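Local coordinates for protein acyl-homoserine-lactone synthase (Mesorhizobium sp. ORS 3359, PDB 6WNS) that probably makes an acyl-homoserine lactone quorum-sensing signal, as a coenzyme A-dependent synthase that transfers an acyl group, at residues A[148-153]-A[175-180]. Numbering follows the deposited sequence.
Sequences FWPKRL and IALLID
P150 meets L177 through the outer corner of its ring. CG of P150 sits 3.9 Å from CD2 of L177 and 4.0 Å from CD1 of L177, so both methyls of the fork bear on one carbon. The two side chains cross at about a right angle. L177 has CG anti to its carbonyl carbon and beside the backbone N (chi1 -89°), and chi2, well off a staggered value, sets the two methyls against P150 CG. The same P150 CG lies 4.4 Å from CG2 of I175, the branch methyl and not the end of the longer arm. One helical turn on from P150, L153 meets I179 methyl to methyl, with CD1 of L153 4.3 Å from CD1 of I179. The contact is wholly apolar. I175, L177 and I179 are every second residue of the strand, and their CB atoms are directed toward the helix. The axes of 149-153 and 175-180 come within 10.9 Å, and their N-to-C directions differ by 25°. W158 and L160 also touch L153 and I179, and the strand pairs through its backbone with strands 140-146 and 160-162. This is a short helix packed on one face of a mixed beta-sheet, within the GNAT-like (acetyltransferase) alpha/beta fold of the autoinducer synthase family.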
loop_
_atom_site.group_PDB
_atom_site.type_symbol
_atom_site.label_atom_id
_atom_site.label_comp_id
_atom_site.label_asym_id
_atom_site.label_seq_id
_atom_site.Cartn_x
_atom_site.Cartn_y
_atom_site.Cartn_z
ATOM N N PHE A 148 -6.257 -9.860 -10.400
ATOM C CA PHE A 148 -6.233 -11.135 -9.614
ATOM C C PHE A 148 -6.355 -10.857 -8.105
ATOM O O PHE A 148 -6.521 -11.811 -7.338
ATOM C CB PHE A 148 -4.993 -11.992 -9.908
ATOM C CG PHE A 148 -3.659 -11.369 -9.558
ATOM C CD1 PHE A 148 -3.183 -11.373 -8.255
ATOM C CD2 PHE A 148 -2.869 -10.781 -10.531
ATOM C CE1 PHE A 148 -1.970 -10.796 -7.927
ATOM C CE2 PHE A 148 -1.644 -10.237 -10.205
ATOM C CZ PHE A 148 -1.208 -10.221 -8.895
ATOM N N TRP A 149 -6.226 -9.611 -7.650
ATOM C CA TRP A 149 -6.101 -9.289 -6.191
ATOM C C TRP A 149 -7.387 -9.568 -5.431
ATOM O O TRP A 149 -7.308 -10.021 -4.286
ATOM C CB TRP A 149 -5.650 -7.845 -5.937
ATOM C CG TRP A 149 -4.160 -7.771 -5.908
ATOM C CD1 TRP A 149 -3.337 -7.313 -6.897
ATOM C CD2 TRP A 149 -3.307 -8.317 -4.885
ATOM N NE1 TRP A 149 -2.033 -7.537 -6.558
ATOM C CE2 TRP A 149 -1.972 -8.107 -5.315
ATOM C CE3 TRP A 149 -3.537 -8.978 -3.666
ATOM C CZ2 TRP A 149 -0.871 -8.532 -4.562
ATOM C CZ3 TRP A 149 -2.455 -9.383 -2.914
ATOM C CH2 TRP A 149 -1.137 -9.150 -3.357
ATOM N N PRO A 150 -8.567 -9.185 -5.968
ATOM C CA PRO A 150 -9.816 -9.301 -5.216
ATOM C C PRO A 150 -10.059 -10.748 -4.751
ATOM O O PRO A 150 -10.356 -10.920 -3.617
ATOM C CB PRO A 150 -10.888 -8.809 -6.198
ATOM C CG PRO A 150 -10.124 -7.893 -7.121
ATOM C CD PRO A 150 -8.751 -8.519 -7.266
ATOM N N LYS A 151 -9.797 -11.748 -5.582
ATOM C CA LYS A 151 -9.957 -13.161 -5.144
ATOM C C LYS A 151 -9.035 -13.422 -3.952
ATOM O O LYS A 151 -9.522 -13.940 -2.929
ATOM C CB LYS A 151 -9.723 -14.138 -6.299
ATOM C CG LYS A 151 -10.954 -14.330 -7.175
ATOM C CD LYS A 151 -11.896 -13.107 -7.142
ATOM C CE LYS A 151 -12.278 -12.568 -8.508
ATOM N NZ LYS A 151 -12.575 -11.115 -8.454
ATOM N N ARG A 152 -7.755 -13.089 -4.070
ATOM C CA ARG A 152 -6.773 -13.386 -3.005
ATOM C C ARG A 152 -7.202 -12.684 -1.716
ATOM O O ARG A 152 -7.022 -13.303 -0.599
ATOM C CB ARG A 152 -5.396 -12.900 -3.441
ATOM C CG ARG A 152 -4.769 -13.832 -4.458
ATOM C CD ARG A 152 -3.360 -13.444 -4.884
ATOM N NE ARG A 152 -2.587 -14.675 -4.779
ATOM C CZ ARG A 152 -1.612 -14.870 -3.902
ATOM N NH1 ARG A 152 -1.209 -13.879 -3.115
ATOM N NH2 ARG A 152 -1.005 -16.043 -3.852
ATOM N N LEU A 153 -7.676 -11.423 -1.843
ATOM C CA LEU A 153 -7.949 -10.608 -0.631
ATOM C C LEU A 153 -9.259 -11.088 0.000
ATOM O O LEU A 153 -9.314 -11.155 1.263
ATOM C CB LEU A 153 -8.018 -9.113 -0.948
ATOM C CG LEU A 153 -6.691 -8.406 -1.281
ATOM C CD1 LEU A 153 -6.959 -6.959 -1.594
ATOM C CD2 LEU A 153 -5.651 -8.494 -0.172
ATOM N N ILE A 175 -7.982 -2.836 -11.956
ATOM C CA ILE A 175 -9.363 -2.581 -11.444
ATOM C C ILE A 175 -9.247 -1.736 -10.170
ATOM O O ILE A 175 -8.178 -1.733 -9.499
ATOM C CB ILE A 175 -10.140 -3.894 -11.265
ATOM C CG1 ILE A 175 -11.651 -3.649 -11.055
ATOM C CG2 ILE A 175 -9.528 -4.763 -10.165
ATOM C CD1 ILE A 175 -12.527 -4.740 -11.620
ATOM N N ALA A 176 -10.251 -0.903 -9.923
ATOM C CA ALA A 176 -10.399 -0.112 -8.692
ATOM C C ALA A 176 -11.289 -0.834 -7.672
ATOM O O ALA A 176 -12.413 -1.347 -8.037
ATOM C CB ALA A 176 -10.922 1.235 -9.084
ATOM N N LEU A 177 -10.845 -0.848 -6.412
ATOM C CA LEU A 177 -11.539 -1.499 -5.265
ATOM C C LEU A 177 -11.726 -0.505 -4.117
ATOM O O LEU A 177 -10.845 0.383 -3.935
ATOM C CB LEU A 177 -10.599 -2.591 -4.771
ATOM C CG LEU A 177 -10.690 -3.979 -5.380
ATOM C CD1 LEU A 177 -11.318 -4.044 -6.761
ATOM C CD2 LEU A 177 -9.333 -4.583 -5.318
ATOM N N LEU A 178 -12.779 -0.676 -3.305
ATOM C CA LEU A 178 -12.934 0.004 -1.981
ATOM C C LEU A 178 -12.972 -1.045 -0.855
ATOM O O LEU A 178 -13.853 -1.916 -0.896
ATOM C CB LEU A 178 -14.195 0.862 -2.000
ATOM C CG LEU A 178 -14.379 1.681 -0.720
ATOM C CD1 LEU A 178 -13.217 2.661 -0.596
ATOM C CD2 LEU A 178 -15.729 2.401 -0.671
ATOM N N ILE A 179 -12.007 -1.022 0.070
ATOM C CA ILE A 179 -11.781 -2.102 1.078
ATOM C C ILE A 179 -12.271 -1.603 2.430
ATOM O O ILE A 179 -11.844 -0.505 2.813
ATOM C CB ILE A 179 -10.287 -2.518 1.116
ATOM C CG1 ILE A 179 -9.887 -3.248 -0.170
ATOM C CG2 ILE A 179 -9.983 -3.406 2.319
ATOM C CD1 ILE A 179 -8.418 -3.085 -0.555
ATOM N N ASP A 180 -13.160 -2.361 3.105
ATOM C CA ASP A 180 -13.487 -2.107 4.530
ATOM C C ASP A 180 -12.273 -2.618 5.380
ATOM O O ASP A 180 -11.814 -3.766 5.335
ATOM C CB ASP A 180 -14.808 -2.760 4.970
ATOM C CG ASP A 180 -15.985 -2.173 4.225
ATOM O OD1 ASP A 180 -15.813 -1.053 3.651
ATOM O OD2 ASP A 180 -17.093 -2.817 4.278
#